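Local coordinates for flagellar hook-associated protein 2 (Bdellovibrio bacteriovorus, PDB 6KTY) that probably caps the tip of the growing flagellar filament, helping flagellin subunits polymerise there and keeping them from leaking out, at residues A[11-20]-A[181-192]. Residues are numbered along the deposited sequence; the frame is centred on the assembly and turned at random.
Sequences FLSGDPNIVD and KSAAPGREIRLS
The Phe11 ring meets Leu191 obliquely, with Phe11 CZ 4.0 Å from Leu191 CG. Its CG stands anti to the backbone N (chi1 172°), which carries the ring along the strand to that side chain. Leu12 and Ser192 form an antiparallel hydrogen-bonded pair. Ser192 N gives a nearly straight bond to Leu12 O, and Leu12 N bonds Ser192 O in return. Ser13 faces Leu191 in the next, non-hydrogen-bonded pair, and Ser13 OG lies 3.6 Å from Leu191 CD1. That hydroxyl donates to Val19 O, tying the ends of the 13-19 loop together, and accepts from Asp15 N in an ST turn. Gly14 N bonds Arg190 O at 2.8 Å, just past the two paired residues. Asp15 OD1 accepts from Asn17 N in an Asx turn. Asp15 OD2 stays 4.1 Å from Arg187 NH2, beyond a salt bridge. Arg187 NH1 goes to Ala183 O of the second subunit. Ser182 OG donates to Asn17 O at 2.7 Å, in the carbonyl plane and on a lone pair; Arg187 NH1 of the third subunit also bonds this OG. Ile18 fills the middle of the contact. Ile18 CD1 sits 3.5 Å from Ala184 CB and also touches Ile189 CD1, while Val37 of strand 32-39 packs on the same side chain. Ile18 O accepts Lys181 N from above the carbonyl plane and Ser182 N weakly. Asp20 CB rests on the aliphatic chain of Lys181, at CE, while Lys181 NZ pairs with Asp179. The chemistry is thus backbone bonds at both ends, helped at one by the Ser182 hydroxyl, with Ile18, Ala184 and Ile189 packed between. It joins strand 12-13, outermost in its sheet within this chain, to strand 189-192 and secures the turn leading to strand 19-21, within a small beta domain of FliD that also meets neighbouring subunits.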
ATOM      1  N   PHE A  11      -5.417  -8.914 -22.331  1.00 47.16           N
ATOM      2  CA  PHE A  11      -5.596  -8.817 -20.845  1.00 44.81           C
ATOM      3  C   PHE A  11      -4.702  -7.757 -20.207  1.00 44.10           C
ATOM      4  O   PHE A  11      -3.472  -7.827 -20.329  1.00 44.66           O
ATOM      5  CB  PHE A  11      -5.314 -10.164 -20.162  1.00 44.07           C
ATOM      6  CG  PHE A  11      -5.301 -10.091 -18.638  1.00 42.26           C
ATOM      7  CD1 PHE A  11      -6.499 -10.095 -17.924  1.00 41.52           C
ATOM      8  CD2 PHE A  11      -4.107  -9.976 -17.935  1.00 40.70           C
ATOM      9  CE1 PHE A  11      -6.505 -10.000 -16.529  1.00 39.21           C
ATOM     10  CE2 PHE A  11      -4.095  -9.879 -16.543  1.00 39.97           C
ATOM     11  CZ  PHE A  11      -5.299  -9.900 -15.835  1.00 37.47           C
ATOM     12  N   LEU A  12      -5.313  -6.838 -19.456  1.00 42.81           N
ATOM     13  CA  LEU A  12      -4.551  -5.857 -18.649  1.00 41.39           C
ATOM     14  C   LEU A  12      -4.971  -5.859 -17.179  1.00 38.25           C
ATOM     15  O   LEU A  12      -6.162  -5.896 -16.868  1.00 36.90           O
ATOM     16  CB  LEU A  12      -4.728  -4.454 -19.224  1.00 42.87           C
ATOM     17  CG  LEU A  12      -4.155  -4.240 -20.626  1.00 45.61           C
ATOM     18  CD1 LEU A  12      -4.697  -2.953 -21.265  1.00 48.17           C
ATOM     19  CD2 LEU A  12      -2.624  -4.238 -20.559  1.00 47.68           C
ATOM     20  N   SER A  13      -3.977  -5.868 -16.290  1.00 36.17           N
ATOM     21  CA  SER A  13      -4.210  -5.695 -14.862  1.00 34.49           C
ATOM     22  C   SER A  13      -3.917  -4.246 -14.488  1.00 34.69           C
ATOM     23  O   SER A  13      -2.927  -3.681 -14.952  1.00 35.24           O
ATOM     24  CB  SER A  13      -3.306  -6.638 -14.055  1.00 33.73           C
ATOM     25  OG  SER A  13      -3.374  -6.350 -12.660  1.00 30.33           O
ATOM     26  N   GLY A  14      -4.798  -3.645 -13.677  1.00 33.77           N
ATOM     27  CA  GLY A  14      -4.555  -2.327 -13.111  1.00 33.46           C
ATOM     28  C   GLY A  14      -3.272  -2.282 -12.280  1.00 32.60           C
ATOM     29  O   GLY A  14      -2.657  -1.235 -12.168  1.00 33.36           O
ATOM     30  N   ASP A  15      -2.882  -3.411 -11.689  1.00 31.37           N
ATOM     31  CA  ASP A  15      -1.590  -3.506 -10.995  1.00 31.47           C
ATOM     32  C   ASP A  15      -0.962  -4.875 -11.145  1.00 30.41           C
ATOM     33  O   ASP A  15      -1.272  -5.795 -10.384  1.00 28.97           O
ATOM     34  CB  ASP A  15      -1.715  -3.148  -9.514  1.00 30.36           C
ATOM     35  CG  ASP A  15      -0.354  -2.869  -8.871  1.00 33.32           C
ATOM     36  OD1 ASP A  15       0.676  -3.406  -9.365  1.00 32.53           O
ATOM     37  OD2 ASP A  15      -0.325  -2.084  -7.898  1.00 34.28           O
ATOM     38  N   PRO A  16      -0.036  -5.004 -12.108  1.00 32.02           N
ATOM     39  CA  PRO A  16       0.621  -6.303 -12.347  1.00 31.79           C
ATOM     40  C   PRO A  16       1.446  -6.806 -11.169  1.00 31.01           C
ATOM     41  O   PRO A  16       1.780  -7.986 -11.127  1.00 31.35           O
ATOM     42  CB  PRO A  16       1.532  -6.037 -13.569  1.00 33.43           C
ATOM     43  CG  PRO A  16       1.071  -4.758 -14.164  1.00 34.83           C
ATOM     44  CD  PRO A  16       0.395  -3.967 -13.068  1.00 33.24           C
ATOM     45  N   ASN A  17       1.771  -5.934 -10.213  1.00 30.50           N
ATOM     46  CA  ASN A  17       2.542  -6.338  -9.031  1.00 29.56           C
ATOM     47  C   ASN A  17       1.639  -6.809  -7.886  1.00 28.57           C
ATOM     48  O   ASN A  17       2.119  -7.116  -6.788  1.00 27.72           O
ATOM     49  CB  ASN A  17       3.408  -5.182  -8.559  1.00 30.65           C
ATOM     50  CG  ASN A  17       4.441  -4.767  -9.612  1.00 31.93           C
ATOM     51  OD1 ASN A  17       4.486  -3.623 -10.007  1.00 35.89           O
ATOM     52  ND2 ASN A  17       5.234  -5.712 -10.077  1.00 31.42           N
ATOM     53  N   ILE A  18       0.336  -6.854  -8.144  1.00 28.12           N
ATOM     54  CA  ILE A  18      -0.602  -7.523  -7.234  1.00 27.53           C
ATOM     55  C   ILE A  18      -1.218  -8.731  -7.908  1.00 27.64           C
ATOM     56  O   ILE A  18      -1.202  -9.849  -7.354  1.00 26.45           O
ATOM     57  CB  ILE A  18      -1.694  -6.568  -6.650  1.00 27.86           C
ATOM     58  CG1 ILE A  18      -1.030  -5.468  -5.822  1.00 28.32           C
ATOM     59  CG2 ILE A  18      -2.694  -7.379  -5.776  1.00 25.38           C
ATOM     60  CD1 ILE A  18      -1.987  -4.374  -5.287  1.00 31.36           C
ATOM     61  N   VAL A  19      -1.757  -8.529  -9.111  1.00 28.62           N
ATOM     62  CA  VAL A  19      -2.308  -9.626  -9.884  1.00 29.55           C
ATOM     63  C   VAL A  19      -1.902  -9.433 -11.335  1.00 30.91           C
ATOM     64  O   VAL A  19      -2.046  -8.345 -11.862  1.00 29.63           O
ATOM     65  CB  VAL A  19      -3.846  -9.657  -9.798  1.00 30.28           C
ATOM     66  CG1 VAL A  19      -4.358 -10.883 -10.562  1.00 30.31           C
ATOM     67  CG2 VAL A  19      -4.312  -9.713  -8.365  1.00 31.25           C
ATOM     68  N   ASP A  20      -1.363 -10.469 -11.977  1.00 32.27           N
ATOM     69  CA  ASP A  20      -1.121 -10.407 -13.413  1.00 35.44           C
ATOM     70  C   ASP A  20      -1.690 -11.684 -14.014  1.00 37.35           C
ATOM     71  O   ASP A  20      -2.255 -12.527 -13.292  1.00 35.80           O
ATOM     72  CB  ASP A  20       0.380 -10.275 -13.740  1.00 36.55           C
ATOM     73  CG  ASP A  20       0.639  -9.567 -15.068  1.00 39.37           C
ATOM     74  OD1 ASP A  20      -0.300  -9.350 -15.855  1.00 43.17           O
ATOM     75  OD2 ASP A  20       1.792  -9.220 -15.335  1.00 43.90           O
ATOM     76  N   LYS A 181       0.584 -11.950  -7.385  1.00 30.34           N
ATOM     77  CA  LYS A 181       1.996 -11.574  -7.115  1.00 30.28           C
ATOM     78  C   LYS A 181       2.255 -11.089  -5.680  1.00 29.40           C
ATOM     79  O   LYS A 181       3.387 -11.140  -5.190  1.00 30.95           O
ATOM     80  CB  LYS A 181       2.420 -10.493  -8.062  1.00 31.01           C
ATOM     81  CG  LYS A 181       2.162 -10.735  -9.520  1.00 32.93           C
ATOM     82  CD  LYS A 181       2.947 -11.893 -10.007  1.00 35.41           C
ATOM     83  CE  LYS A 181       2.990 -11.922 -11.505  1.00 36.82           C
ATOM     84  NZ  LYS A 181       3.696 -13.137 -11.981  1.00 39.81           N
ATOM     85  N   SER A 182       1.231 -10.561  -5.027  1.00 28.00           N
ATOM     86  CA  SER A 182       1.336 -10.080  -3.650  1.00 26.50           C
ATOM     87  C   SER A 182      -0.024  -9.998  -3.024  1.00 26.59           C
ATOM     88  O   SER A 182      -1.007  -9.918  -3.730  1.00 27.61           O
ATOM     89  CB  SER A 182       2.031  -8.689  -3.610  1.00 26.71           C
ATOM     90  OG  SER A 182       1.298  -7.691  -4.311  1.00 26.92           O
ATOM     91  N   ALA A 183      -0.084 -10.006  -1.697  1.00 26.99           N
ATOM     92  CA  ALA A 183      -1.322  -9.780  -0.954  1.00 27.25           C
ATOM     93  C   ALA A 183      -1.469  -8.275  -0.755  1.00 27.24           C
ATOM     94  O   ALA A 183      -0.503  -7.591  -0.468  1.00 27.02           O
ATOM     95  CB  ALA A 183      -1.267 -10.474   0.386  1.00 27.29           C
ATOM     96  N   ALA A 184      -2.666  -7.739  -0.943  1.00 26.66           N
ATOM     97  CA  ALA A 184      -2.834  -6.299  -0.718  1.00 27.66           C
ATOM     98  C   ALA A 184      -4.222  -6.050  -0.215  1.00 28.15           C
ATOM     99  O   ALA A 184      -5.101  -5.624  -0.967  1.00 27.41           O
ATOM    100  CB  ALA A 184      -2.540  -5.519  -1.979  1.00 27.97           C
ATOM    101  N   PRO A 185      -4.451  -6.405   1.057  1.00 30.17           N
ATOM    102  CA  PRO A 185      -5.806  -6.344   1.577  1.00 31.57           C
ATOM    103  C   PRO A 185      -6.329  -4.921   1.472  1.00 32.72           C
ATOM    104  O   PRO A 185      -5.582  -3.979   1.727  1.00 34.41           O
ATOM    105  CB  PRO A 185      -5.665  -6.798   3.054  1.00 32.01           C
ATOM    106  CG  PRO A 185      -4.211  -6.967   3.327  1.00 31.44           C
ATOM    107  CD  PRO A 185      -3.459  -6.900   2.036  1.00 30.77           C
ATOM    108  N   GLY A 186      -7.577  -4.738   1.054  1.00 33.26           N
ATOM    109  CA  GLY A 186      -8.128  -3.373   0.916  1.00 33.88           C
ATOM    110  C   GLY A 186      -7.724  -2.613  -0.356  1.00 32.99           C
ATOM    111  O   GLY A 186      -8.051  -1.434  -0.504  1.00 35.68           O
ATOM    112  N   ARG A 187      -7.019  -3.276  -1.259  1.00 29.99           N
ATOM    113  CA  ARG A 187      -6.569  -2.698  -2.513  1.00 29.21           C
ATOM    114  C   ARG A 187      -7.183  -3.499  -3.681  1.00 28.23           C
ATOM    115  O   ARG A 187      -6.517  -4.327  -4.363  1.00 27.61           O
ATOM    116  CB  ARG A 187      -5.041  -2.717  -2.599  1.00 28.87           C
ATOM    117  CG  ARG A 187      -4.303  -1.972  -1.451  1.00 29.48           C
ATOM    118  CD  ARG A 187      -3.992  -0.510  -1.717  1.00 30.08           C
ATOM    119  NE  ARG A 187      -2.835  -0.344  -2.605  1.00 29.85           N
ATOM    120  CZ  ARG A 187      -2.894  -0.188  -3.924  1.00 32.85           C
ATOM    121  NH1 ARG A 187      -4.061  -0.107  -4.567  1.00 33.41           N
ATOM    122  NH2 ARG A 187      -1.774  -0.076  -4.617  1.00 33.99           N
ATOM    123  N   GLU A 188      -8.449  -3.220  -3.933  1.00 28.51           N
ATOM    124  CA  GLU A 188      -9.153  -3.794  -5.045  1.00 28.76           C
ATOM    125  C   GLU A 188      -8.520  -3.303  -6.350  1.00 29.08           C
ATOM    126  O   GLU A 188      -8.238  -2.088  -6.518  1.00 29.75           O
ATOM    127  CB  GLU A 188     -10.645  -3.448  -4.967  1.00 30.10           C
ATOM    128  CG  GLU A 188     -11.517  -4.290  -5.877  1.00 29.20           C
ATOM    129  CD  GLU A 188     -13.017  -4.050  -5.675  1.00 35.54           C
ATOM    130  OE1 GLU A 188     -13.409  -2.904  -5.363  1.00 33.68           O
ATOM    131  OE2 GLU A 188     -13.820  -5.014  -5.865  1.00 40.43           O
ATOM    132  N   ILE A 189      -8.269  -4.241  -7.250  1.00 28.65           N
ATOM    133  CA  ILE A 189      -7.595  -3.983  -8.543  1.00 31.08           C
ATOM    134  C   ILE A 189      -8.648  -4.198  -9.628  1.00 32.43           C
ATOM    135  O   ILE A 189      -9.469  -5.140  -9.540  1.00 32.67           O
ATOM    136  CB  ILE A 189      -6.436  -4.974  -8.824  1.00 30.59           C
ATOM    137  CG1 ILE A 189      -5.433  -5.048  -7.653  1.00 32.23           C
ATOM    138  CG2 ILE A 189      -5.711  -4.637 -10.103  1.00 33.90           C
ATOM    139  CD1 ILE A 189      -5.162  -3.748  -6.989  1.00 32.01           C
ATOM    140  N   ARG A 190      -8.631  -3.340 -10.649  1.00 33.47           N
ATOM    141  CA  ARG A 190      -9.476  -3.548 -11.806  1.00 34.80           C
ATOM    142  C   ARG A 190      -8.666  -4.203 -12.942  1.00 35.65           C
ATOM    143  O   ARG A 190      -7.557  -3.795 -13.215  1.00 35.50           O
ATOM    144  CB  ARG A 190     -10.080  -2.223 -12.277  1.00 36.35           C
ATOM    145  CG  ARG A 190     -11.204  -1.692 -11.388  1.00 38.07           C
ATOM    146  CD  ARG A 190     -12.246  -0.963 -12.240  1.00 42.83           C
ATOM    147  NE  ARG A 190     -11.566   0.017 -13.057  1.00 45.99           N
ATOM    148  CZ  ARG A 190     -11.887   0.382 -14.290  1.00 47.86           C
ATOM    149  NH1 ARG A 190     -12.920  -0.127 -14.945  1.00 50.35           N
ATOM    150  NH2 ARG A 190     -11.137   1.287 -14.877  1.00 49.92           N
ATOM    151  N   LEU A 191      -9.243  -5.240 -13.547  1.00 36.26           N
ATOM    152  CA  LEU A 191      -8.636  -6.001 -14.619  1.00 37.64           C
ATOM    153  C   LEU A 191      -9.553  -5.865 -15.833  1.00 40.00           C
ATOM    154  O   LEU A 191     -10.771  -5.779 -15.681  1.00 39.63           O
ATOM    155  CB  LEU A 191      -8.598  -7.467 -14.237  1.00 37.13           C
ATOM    156  CG  LEU A 191      -7.609  -8.024 -13.195  1.00 37.06           C
ATOM    157  CD1 LEU A 191      -6.893  -7.019 -12.373  1.00 32.93           C
ATOM    158  CD2 LEU A 191      -8.314  -9.020 -12.308  1.00 35.81           C
ATOM    159  N   SER A 192      -8.980  -5.881 -17.028  1.00 42.04           N
ATOM    160  CA  SER A 192      -9.812  -5.907 -18.248  1.00 44.64           C
ATOM    161  C   SER A 192      -9.367  -6.962 -19.280  1.00 46.15           C
ATOM    162  O   SER A 192      -8.199  -7.361 -19.331  1.00 46.17           O
ATOM    163  CB  SER A 192      -9.826  -4.528 -18.892  1.00 45.35           C
ATOM    164  OG  SER A 192      -8.523  -4.177 -19.292  1.00 48.92           O
TER
HETATM  165  O   HOH W   1      -1.608  -0.095  -7.341  1.00 28.73           O